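Local coordinates for ABC transporter, periplasmic substrate-binding protein (Thermotoga maritima, PDB 2HPG) that probably binds a solute in the periplasm and hands it to a tripartite ATP-independent (TRAP) membrane transporter, at residues A[101-109]-A[258-266]; A[139-150]-A[216-227]. All coordinates share one frame; numbering follows the deposited sequence.

Contact 1 (A[101-109]-A[258-266])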
loop_
_atom_site.group_PDB
_atom_site.type_symbol
_atom_site.label_atom_id
_atom_site.label_comp_id
_atom_site.label_asym_id
_atom_site.label_seq_id
_atom_site.Cartn_x
_atom_site.Cartn_y
_atom_site.Cartn_z
ATOM N N PRO A 101 13.956 -1.049 -6.444
ATOM C CA PRO A 101 12.749 -0.320 -6.899
ATOM C C PRO A 101 12.300 -0.642 -8.332
ATOM O O PRO A 101 11.154 -1.017 -8.537
ATOM C CB PRO A 101 13.154 1.154 -6.734
ATOM C CG PRO A 101 14.102 1.109 -5.544
ATOM C CD PRO A 101 14.914 -0.141 -5.781
ATOM N N GLU A 102 13.200 -0.526 -9.300
ATOM C CA GLU A 102 12.866 -0.823 -10.697
ATOM C C GLU A 102 12.392 -2.268 -10.881
ATOM O O GLU A 102 11.450 -2.531 -11.625
ATOM C CB GLU A 102 14.048 -0.538 -11.625
ATOM C CG GLU A 102 14.489 0.927 -11.684
ATOM C CD GLU A 102 15.494 1.339 -10.583
ATOM O OE1 GLU A 102 15.793 0.550 -9.634
ATOM O OE2 GLU A 102 15.989 2.492 -10.673
ATOM N N GLU A 103 13.031 -3.201 -10.194
ATOM C CA GLU A 103 12.597 -4.602 -10.210
ATOM C C GLU A 103 11.204 -4.809 -9.622
ATOM O O GLU A 103 10.452 -5.679 -10.068
ATOM C CB GLU A 103 13.598 -5.486 -9.447
ATOM C CG GLU A 103 14.917 -5.696 -10.174
ATOM C CD GLU A 103 15.886 -6.605 -9.433
ATOM O OE1 GLU A 103 15.548 -7.171 -8.375
ATOM O OE2 GLU A 103 17.011 -6.767 -9.927
ATOM N N ALA A 104 10.874 -4.031 -8.593
ATOM C CA ALA A 104 9.559 -4.118 -7.947
ATOM C C ALA A 104 8.432 -3.745 -8.929
ATOM O O ALA A 104 7.442 -4.465 -9.026
ATOM C CB ALA A 104 9.519 -3.214 -6.693
ATOM N N ILE A 105 8.624 -2.645 -9.662
ATOM C CA ILE A 105 7.704 -2.179 -10.705
ATOM C C ILE A 105 7.574 -3.173 -11.843
ATOM O O ILE A 105 6.476 -3.385 -12.363
ATOM C CB ILE A 105 8.186 -0.826 -11.324
ATOM C CG1 ILE A 105 8.055 0.332 -10.321
ATOM C CG2 ILE A 105 7.434 -0.494 -12.625
ATOM C CD1 ILE A 105 6.724 0.395 -9.564
ATOM N N GLU A 106 8.693 -3.778 -12.242
ATOM C CA GLU A 106 8.660 -4.779 -13.313
ATOM C C GLU A 106 7.894 -6.027 -12.893
ATOM O O GLU A 106 7.131 -6.565 -13.683
ATOM C CB GLU A 106 10.075 -5.135 -13.809
ATOM C CG GLU A 106 10.081 -6.128 -14.999
ATOM C CD GLU A 106 9.051 -5.770 -16.103
ATOM O OE1 GLU A 106 9.073 -4.625 -16.627
ATOM O OE2 GLU A 106 8.214 -6.640 -16.443
ATOM N N VAL A 107 8.080 -6.486 -11.663
ATOM C CA VAL A 107 7.285 -7.589 -11.117
ATOM C C VAL A 107 5.776 -7.284 -11.106
ATOM O O VAL A 107 4.962 -8.157 -11.406
ATOM C CB VAL A 107 7.753 -7.978 -9.679
ATOM C CG1 VAL A 107 6.621 -8.538 -8.840
ATOM C CG2 VAL A 107 8.863 -8.995 -9.764
ATOM N N LEU A 108 5.419 -6.057 -10.733
ATOM C CA LEU A 108 4.012 -5.621 -10.722
ATOM C C LEU A 108 3.427 -5.698 -12.138
ATOM O O LEU A 108 2.336 -6.212 -12.327
ATOM C CB LEU A 108 3.877 -4.198 -10.146
ATOM C CG LEU A 108 4.197 -4.010 -8.661
ATOM C CD1 LEU A 108 3.904 -2.583 -8.192
ATOM C CD2 LEU A 108 3.454 -5.010 -7.791
ATOM N N LYS A 109 4.168 -5.222 -13.129
ATOM C CA LYS A 109 3.733 -5.363 -14.537
ATOM C C LYS A 109 3.520 -6.818 -14.940
ATOM O O LYS A 109 2.544 -7.139 -15.604
ATOM C CB LYS A 109 4.714 -4.705 -15.489
ATOM C CG LYS A 109 4.840 -3.231 -15.254
ATOM C CD LYS A 109 5.823 -2.583 -16.189
ATOM C CE LYS A 109 5.892 -1.103 -15.919
ATOM N NZ LYS A 109 7.038 -0.471 -16.606
ATOM N N ILE A 258 3.590 4.652 -11.531
ATOM C CA ILE A 258 4.990 4.281 -11.754
ATOM C C ILE A 258 5.898 5.455 -11.347
ATOM O O ILE A 258 6.917 5.303 -10.684
ATOM C CB ILE A 258 5.278 3.988 -13.261
ATOM C CG1 ILE A 258 4.573 2.706 -13.763
ATOM C CG2 ILE A 258 6.795 3.886 -13.487
ATOM C CD1 ILE A 258 4.371 2.631 -15.329
ATOM N N GLU A 259 5.538 6.635 -11.815
ATOM C CA GLU A 259 6.366 7.825 -11.569
ATOM C C GLU A 259 6.544 8.138 -10.077
ATOM O O GLU A 259 7.673 8.354 -9.614
ATOM C CB GLU A 259 5.755 9.028 -12.283
ATOM C CG GLU A 259 6.547 10.313 -12.197
ATOM C CD GLU A 259 5.794 11.520 -12.773
ATOM O OE1 GLU A 259 4.642 11.361 -13.241
ATOM O OE2 GLU A 259 6.357 12.641 -12.756
ATOM N N VAL A 260 5.449 8.200 -9.323
ATOM C CA VAL A 260 5.583 8.534 -7.894
ATOM C C VAL A 260 6.190 7.370 -7.095
ATOM O O VAL A 260 6.939 7.587 -6.166
ATOM C CB VAL A 260 4.257 9.045 -7.281
ATOM C CG1 VAL A 260 3.213 7.933 -7.164
ATOM C CG2 VAL A 260 4.538 9.742 -5.923
ATOM N N SER A 261 5.911 6.131 -7.478
ATOM C CA SER A 261 6.506 4.966 -6.818
ATOM C C SER A 261 8.030 4.972 -6.835
ATOM O O SER A 261 8.683 4.679 -5.830
ATOM C CB SER A 261 6.020 3.694 -7.494
ATOM O OG SER A 261 4.622 3.575 -7.400
ATOM N N LEU A 262 8.602 5.325 -7.973
ATOM C CA LEU A 262 10.053 5.374 -8.119
ATOM C C LEU A 262 10.645 6.565 -7.411
ATOM O O LEU A 262 11.733 6.461 -6.881
ATOM C CB LEU A 262 10.448 5.430 -9.582
ATOM C CG LEU A 262 10.281 4.099 -10.313
ATOM C CD1 LEU A 262 10.313 4.364 -11.792
ATOM C CD2 LEU A 262 11.360 3.128 -9.934
ATOM N N LYS A 263 9.959 7.706 -7.434
ATOM C CA LYS A 263 10.422 8.881 -6.688
ATOM C C LYS A 263 10.438 8.592 -5.186
ATOM O O LYS A 263 11.394 8.910 -4.478
ATOM C CB LYS A 263 9.536 10.093 -6.977
ATOM C CG LYS A 263 10.181 11.440 -6.638
ATOM C CD LYS A 263 9.200 12.607 -6.711
ATOM C CE LYS A 263 9.962 13.954 -6.628
ATOM N NZ LYS A 263 9.086 15.137 -6.366
ATOM N N ILE A 264 9.370 7.991 -4.701
ATOM C CA ILE A 264 9.298 7.537 -3.316
ATOM C C ILE A 264 10.451 6.575 -2.985
ATOM O O ILE A 264 11.189 6.796 -2.022
ATOM C CB ILE A 264 7.921 6.891 -2.982
ATOM C CG1 ILE A 264 6.820 7.947 -2.925
ATOM C CG2 ILE A 264 7.969 6.189 -1.632
ATOM C CD1 ILE A 264 5.434 7.374 -2.708
HETATM N N MSE A 265 10.609 5.514 -3.771
HETATM C CA MSE A 265 11.562 4.450 -3.449
HETATM C C MSE A 265 13.020 4.764 -3.704
HETATM O O MSE A 265 13.882 4.183 -3.052
HETATM C CB MSE A 265 11.199 3.160 -4.203
HETATM C CG MSE A 265 10.088 2.397 -3.570
HETATM SE SE MSE A 265 9.794 0.700 -4.451
HETATM C CE MSE A 265 9.369 1.356 -6.238
ATOM N N LYS A 266 13.290 5.650 -4.662
ATOM C CA LYS A 266 14.648 5.973 -5.093
ATOM C C LYS A 266 15.146 7.303 -4.526
ATOM O O LYS A 266 16.349 7.498 -4.441
ATOM C CB LYS A 266 14.739 6.004 -6.619
ATOM C CG LYS A 266 14.593 4.623 -7.267
ATOM C CD LYS A 266 14.534 4.717 -8.807
ATOM C CE LYS A 266 15.809 5.243 -9.462
ATOM N NZ LYS A 266 16.977 4.329 -9.319
#

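Contact 2 (A[139-150]-A[216-227])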
loop_
_atom_site.group_PDB
_atom_site.type_symbol
_atom_site.label_atom_id
_atom_site.label_comp_id
_atom_site.label_asym_id
_atom_site.label_seq_id
_atom_site.Cartn_x
_atom_site.Cartn_y
_atom_site.Cartn_z
ATOM N N GLN A 139 3.998 2.883 -1.772
ATOM C CA GLN A 139 4.401 3.827 -0.733
ATOM C C GLN A 139 5.797 3.539 -0.205
ATOM O O GLN A 139 6.377 4.362 0.502
ATOM C CB GLN A 139 3.394 3.815 0.404
ATOM C CG GLN A 139 2.174 4.660 0.133
ATOM C CD GLN A 139 1.246 4.679 1.296
ATOM O OE1 GLN A 139 1.642 5.063 2.390
ATOM N NE2 GLN A 139 0.008 4.238 1.085
ATOM N N GLY A 140 6.354 2.376 -0.544
ATOM C CA GLY A 140 7.703 2.039 -0.141
ATOM C C GLY A 140 7.751 0.967 0.918
ATOM O O GLY A 140 6.711 0.474 1.351
ATOM N N TYR A 141 8.971 0.622 1.326
ATOM C CA TYR A 141 9.211 -0.405 2.333
ATOM C C TYR A 141 8.997 0.114 3.730
ATOM O O TYR A 141 9.427 1.214 4.075
ATOM C CB TYR A 141 10.642 -0.931 2.259
ATOM C CG TYR A 141 10.886 -1.673 1.003
ATOM C CD1 TYR A 141 10.591 -3.027 0.907
ATOM C CD2 TYR A 141 11.301 -1.010 -0.131
ATOM C CE1 TYR A 141 10.782 -3.699 -0.262
ATOM C CE2 TYR A 141 11.497 -1.680 -1.298
ATOM C CZ TYR A 141 11.236 -3.024 -1.354
ATOM O OH TYR A 141 11.417 -3.685 -2.537
ATOM N N ARG A 142 8.388 -0.740 4.530
ATOM C CA ARG A 142 8.131 -0.466 5.919
ATOM C C ARG A 142 9.131 -1.215 6.773
ATOM O O ARG A 142 9.544 -2.340 6.442
ATOM C CB ARG A 142 6.690 -0.854 6.253
ATOM C CG ARG A 142 5.723 0.096 5.587
ATOM C CD ARG A 142 4.316 -0.377 5.532
ATOM N NE ARG A 142 3.633 -0.334 6.826
ATOM C CZ ARG A 142 2.642 0.493 7.174
ATOM N NH1 ARG A 142 2.176 1.405 6.349
ATOM N NH2 ARG A 142 2.085 0.365 8.369
ATOM N N HIS A 143 9.532 -0.566 7.869
ATOM C CA HIS A 143 10.576 -1.067 8.770
ATOM C C HIS A 143 10.049 -0.937 10.188
ATOM O O HIS A 143 9.117 -0.190 10.408
ATOM C CB HIS A 143 11.852 -0.214 8.607
ATOM C CG HIS A 143 12.410 -0.213 7.213
ATOM N ND1 HIS A 143 12.766 -1.369 6.554
ATOM C CD2 HIS A 143 12.662 0.807 6.355
ATOM C CE1 HIS A 143 13.201 -1.063 5.340
ATOM N NE2 HIS A 143 13.169 0.254 5.202
ATOM N N PHE A 144 10.616 -1.658 11.139
ATOM C CA PHE A 144 10.163 -1.544 12.527
ATOM C C PHE A 144 10.669 -0.247 13.179
ATOM O O PHE A 144 11.822 0.110 12.973
ATOM C CB PHE A 144 10.632 -2.737 13.340
ATOM C CG PHE A 144 9.852 -3.987 13.073
ATOM C CD1 PHE A 144 8.596 -4.153 13.613
ATOM C CD2 PHE A 144 10.353 -4.962 12.257
ATOM C CE1 PHE A 144 7.861 -5.302 13.371
ATOM C CE2 PHE A 144 9.638 -6.106 12.008
ATOM C CZ PHE A 144 8.381 -6.270 12.564
ATOM N N VAL A 145 9.813 0.401 13.977
ATOM C CA VAL A 145 10.147 1.640 14.666
ATOM C C VAL A 145 9.906 1.334 16.136
ATOM O O VAL A 145 8.772 1.113 16.548
ATOM C CB VAL A 145 9.281 2.851 14.250
ATOM C CG1 VAL A 145 10.068 4.173 14.536
ATOM C CG2 VAL A 145 8.872 2.786 12.772
ATOM N N THR A 146 10.986 1.292 16.913
ATOM C CA THR A 146 10.964 0.742 18.269
ATOM C C THR A 146 11.956 1.476 19.194
ATOM O O THR A 146 12.676 2.355 18.756
ATOM C CB THR A 146 11.392 -0.726 18.230
ATOM O OG1 THR A 146 12.730 -0.802 17.711
ATOM C CG2 THR A 146 10.439 -1.591 17.330
ATOM N N ASN A 147 11.958 1.117 20.477
ATOM C CA ASN A 147 12.993 1.592 21.410
ATOM C C ASN A 147 13.952 0.445 21.786
ATOM O O ASN A 147 14.637 0.509 22.805
ATOM C CB ASN A 147 12.371 2.249 22.653
ATOM C CG ASN A 147 11.985 3.693 22.415
ATOM O OD1 ASN A 147 12.757 4.471 21.836
ATOM N ND2 ASN A 147 10.778 4.060 22.833
ATOM N N LYS A 148 14.003 -0.567 20.922
ATOM C CA LYS A 148 14.856 -1.738 21.068
ATOM C C LYS A 148 15.278 -2.138 19.663
ATOM O O LYS A 148 14.423 -2.248 18.789
ATOM C CB LYS A 148 14.046 -2.860 21.721
ATOM C CG LYS A 148 14.736 -4.190 21.803
ATOM C CD LYS A 148 13.770 -5.262 22.323
ATOM C CE LYS A 148 14.405 -6.621 22.292
ATOM N NZ LYS A 148 13.440 -7.673 22.743
ATOM N N PRO A 149 16.589 -2.328 19.409
ATOM C CA PRO A 149 16.978 -2.755 18.056
ATOM C C PRO A 149 16.375 -4.110 17.686
ATOM O O PRO A 149 16.297 -4.975 18.538
ATOM C CB PRO A 149 18.495 -2.899 18.131
ATOM C CG PRO A 149 18.910 -2.445 19.447
ATOM C CD PRO A 149 17.743 -2.150 20.298
ATOM N N ILE A 150 15.976 -4.276 16.426
ATOM C CA ILE A 150 15.381 -5.526 15.945
ATOM C C ILE A 150 16.306 -6.070 14.853
ATOM O O ILE A 150 16.426 -5.488 13.777
ATOM C CB ILE A 150 13.932 -5.302 15.390
ATOM C CG1 ILE A 150 13.014 -4.659 16.442
ATOM C CG2 ILE A 150 13.349 -6.610 14.792
ATOM C CD1 ILE A 150 12.914 -5.389 17.793
ATOM N N LEU A 216 10.416 7.270 19.692
ATOM C CA LEU A 216 11.015 6.021 19.278
ATOM C C LEU A 216 12.424 6.322 18.735
ATOM O O LEU A 216 12.632 7.270 17.987
ATOM C CB LEU A 216 10.140 5.337 18.210
ATOM C CG LEU A 216 8.723 4.913 18.600
ATOM C CD1 LEU A 216 7.827 4.746 17.345
ATOM C CD2 LEU A 216 8.747 3.587 19.411
ATOM N N LYS A 217 13.385 5.499 19.129
ATOM C CA LYS A 217 14.792 5.725 18.802
ATOM C C LYS A 217 15.281 4.945 17.583
ATOM O O LYS A 217 16.104 5.460 16.816
ATOM C CB LYS A 217 15.679 5.392 20.008
ATOM C CG LYS A 217 17.174 5.403 19.684
ATOM C CD LYS A 217 18.021 5.388 20.928
ATOM C CE LYS A 217 19.503 5.126 20.577
ATOM N NZ LYS A 217 20.398 5.285 21.760
ATOM N N TYR A 218 14.800 3.711 17.406
ATOM C CA TYR A 218 15.358 2.815 16.388
ATOM C C TYR A 218 14.487 2.556 15.161
ATOM O O TYR A 218 13.300 2.247 15.268
ATOM C CB TYR A 218 15.683 1.448 16.996
ATOM C CG TYR A 218 16.751 1.490 18.050
ATOM C CD1 TYR A 218 18.091 1.440 17.700
ATOM C CD2 TYR A 218 16.424 1.593 19.395
ATOM C CE1 TYR A 218 19.086 1.500 18.654
ATOM C CE2 TYR A 218 17.406 1.643 20.360
ATOM C CZ TYR A 218 18.730 1.598 19.978
ATOM O OH TYR A 218 19.707 1.653 20.910
HETATM N N MSE A 219 15.112 2.690 13.993
HETATM C CA MSE A 219 14.547 2.204 12.749
HETATM C C MSE A 219 15.341 0.976 12.342
HETATM O O MSE A 219 16.523 1.090 12.028
HETATM C CB MSE A 219 14.651 3.275 11.670
HETATM C CG MSE A 219 13.677 3.058 10.545
HETATM SE SE MSE A 219 12.031 4.027 10.862
HETATM C CE MSE A 219 11.250 3.815 9.089
ATOM N N SER A 220 14.715 -0.203 12.389
ATOM C CA SER A 220 15.389 -1.437 12.012
ATOM C C SER A 220 14.873 -1.895 10.656
ATOM O O SER A 220 13.667 -2.147 10.489
ATOM C CB SER A 220 15.154 -2.532 13.050
ATOM O OG SER A 220 15.325 -2.064 14.374
ATOM N N GLU A 221 15.787 -1.990 9.686
ATOM C CA GLU A 221 15.435 -2.104 8.286
ATOM C C GLU A 221 15.147 -3.529 7.829
ATOM O O GLU A 221 15.829 -4.084 6.951
ATOM C CB GLU A 221 16.505 -1.457 7.416
ATOM C CG GLU A 221 16.558 0.066 7.542
ATOM C CD GLU A 221 17.433 0.678 6.497
ATOM O OE1 GLU A 221 18.281 -0.051 5.959
ATOM O OE2 GLU A 221 17.311 1.881 6.222
ATOM N N THR A 222 14.091 -4.092 8.408
ATOM C CA THR A 222 13.615 -5.412 8.051
ATOM C C THR A 222 12.962 -5.404 6.678
ATOM O O THR A 222 12.909 -6.447 6.037
ATOM C CB THR A 222 12.604 -5.930 9.044
ATOM O OG1 THR A 222 11.660 -4.898 9.329
ATOM C CG2 THR A 222 13.284 -6.375 10.344
ATOM N N GLY A 223 12.452 -4.249 6.242
ATOM C CA GLY A 223 11.838 -4.105 4.916
ATOM C C GLY A 223 10.761 -5.169 4.670
ATOM O O GLY A 223 10.623 -5.704 3.565
ATOM N N HIS A 224 10.002 -5.461 5.716
ATOM C CA HIS A 224 9.061 -6.588 5.744
ATOM C C HIS A 224 7.750 -6.388 4.941
ATOM O O HIS A 224 7.086 -7.382 4.617
ATOM C CB HIS A 224 8.735 -6.942 7.198
ATOM C CG HIS A 224 8.196 -5.785 7.978
ATOM N ND1 HIS A 224 8.996 -4.957 8.732
ATOM C CD2 HIS A 224 6.946 -5.276 8.063
ATOM C CE1 HIS A 224 8.260 -3.996 9.258
ATOM N NE2 HIS A 224 7.009 -4.167 8.876
ATOM N N PHE A 225 7.365 -5.140 4.641
ATOM C CA PHE A 225 6.276 -4.859 3.701
ATOM C C PHE A 225 6.747 -3.891 2.635
ATOM O O PHE A 225 7.495 -2.955 2.917
ATOM C CB PHE A 225 5.048 -4.192 4.351
ATOM C CG PHE A 225 4.337 -5.012 5.379
ATOM C CD1 PHE A 225 3.813 -6.255 5.078
ATOM C CD2 PHE A 225 4.107 -4.490 6.627
ATOM C CE1 PHE A 225 3.143 -6.969 6.029
ATOM C CE2 PHE A 225 3.444 -5.194 7.581
ATOM C CZ PHE A 225 2.950 -6.439 7.292
ATOM N N LEU A 226 6.314 -4.135 1.399
ATOM C CA LEU A 226 6.252 -3.098 0.373
ATOM C C LEU A 226 4.777 -2.783 0.160
ATOM O O LEU A 226 4.027 -3.636 -0.324
ATOM C CB LEU A 226 6.876 -3.562 -0.941
ATOM C CG LEU A 226 6.852 -2.498 -2.026
ATOM C CD1 LEU A 226 7.746 -1.324 -1.650
ATOM C CD2 LEU A 226 7.217 -3.096 -3.371
ATOM N N LEU A 227 4.355 -1.580 0.532
ATOM C CA LEU A 227 2.941 -1.197 0.456
ATOM C C LEU A 227 2.510 -0.871 -0.969
ATOM O O LEU A 227 2.907 0.153 -1.560
ATOM C CB LEU A 227 2.634 -0.044 1.427
ATOM C CG LEU A 227 1.203 0.509 1.470
ATOM C CD1 LEU A 227 0.145 -0.568 1.337
ATOM C CD2 LEU A 227 1.032 1.298 2.787
HETATM O O HOH W 1 13.396 -0.541 15.151
#

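Contact 1 (A[101-109]-A[258-266])
Pro101 packs its ring against Met265 and Lys266 where helix 101-112 lies on the long helix 243-278, beside strand 130-146; the two run roughly antiparallel, the axes of their segments 10.1 Å apart. Ring atom CB lies 3.8 Å from Met265 CB and equally close to Lys266 CG, so one compact ring meets two consecutive residues. Proline suits this first helical turn, where its lack of an N-H costs no helix bond. Met265, a selenomethionine in this crystal, is bent at its last torsion (chi3 -60°), which folds the terminal methyl back to Pro101; CE reaches 3.8 Å from the carbonyl O of Pro101.

One helical turn further on, the branched Ile105 points toward the facing helix. Its tip, CD1, comes to 4.0 Å from CB of the small Ser261, while its CG1 faces Leu262 CD2 at 4.3 Å. Ser261 turns its OG to Gly257 O of its own helix and to the backbone of Tyr136 and Val138 in strand 130-146.

At the solvent-exposed margin, Glu102 bends at chi2 (86°) and Lys266 folds at both chi3 and chi4, and the two chains cross at nearly a right angle. OE2 of Glu102 then accepts from NZ of Lys266 in a salt bridge modelled at a doubtfully short 2.5 Å. The chemistry thus divides: apolar packing joins the helices inside, and opposite charges pair at the exposed margin.

Contact 2 (A[139-150]-A[216-227])
A chi1 of -59° sets the His143 ring beside its own backbone N and against Glu221 and Gly223, whereas His224 takes the less common position between N and carbonyl carbon (chi1 56°), which brings its ring to Phe144. ND1 of His143 accepts the Gly223 N-H in the ring plane (2.9 Å), and Glu221 CG stands 4.0 Å above the ring centroid, a CH-pi contact. Glycine suits position 223: its phi is positive, and a CB there would crowd His143 CE1. With an alanine replacing His143, the Gly223 N-H is likely to lose its acceptor and the Glu221 methylenes the ring they pack on.

The imidazole of His224 lies between Phe144 CZ and Arg142 O on opposite faces, its ND1 2.7 Å from Thr222 OG1; Glu201 ties its NE2 and the Arg142 guanidinium together. Leu226 CD1 stands over the Tyr141 ring face, 3.8 Å from its centroid, a second CH-pi contact.

Toward the C-terminal end of strand 130-146, where strand 218-234 begins, Lys217 and Tyr218 both face Thr146 in a classic beta bulge, and a water bridges Phe144 O and Thr146 OG1, with Ser220 OG 2.6 Å from it. Where the antiparallel ladder breaks off around Glu221, the centre of an inverse gamma turn, a side-chain acceptor, His143 ND1, takes up a backbone N-H.

How the contacts relate
Contacts 1 and 2 have centres about 20 Å apart yet meet at the 139-140 and 226 end of the strand pair. Leu226 links them: its CD1 lies 4.0 Å from SE of Met265 on the long helix, and its CD2 is 4.0 Å from Ala104 CB on the other helix. Ile264 CG2 also packs against Gln139 O, 3.2 Å away. Along the chain, contact 2 is nested within the loop that contact 1 closes. In family 7 solute-binding proteins, long strands and a long helix pass between two lobes that enclose the ligand; the strand ladder and helix 243-278 are consistent with that plan.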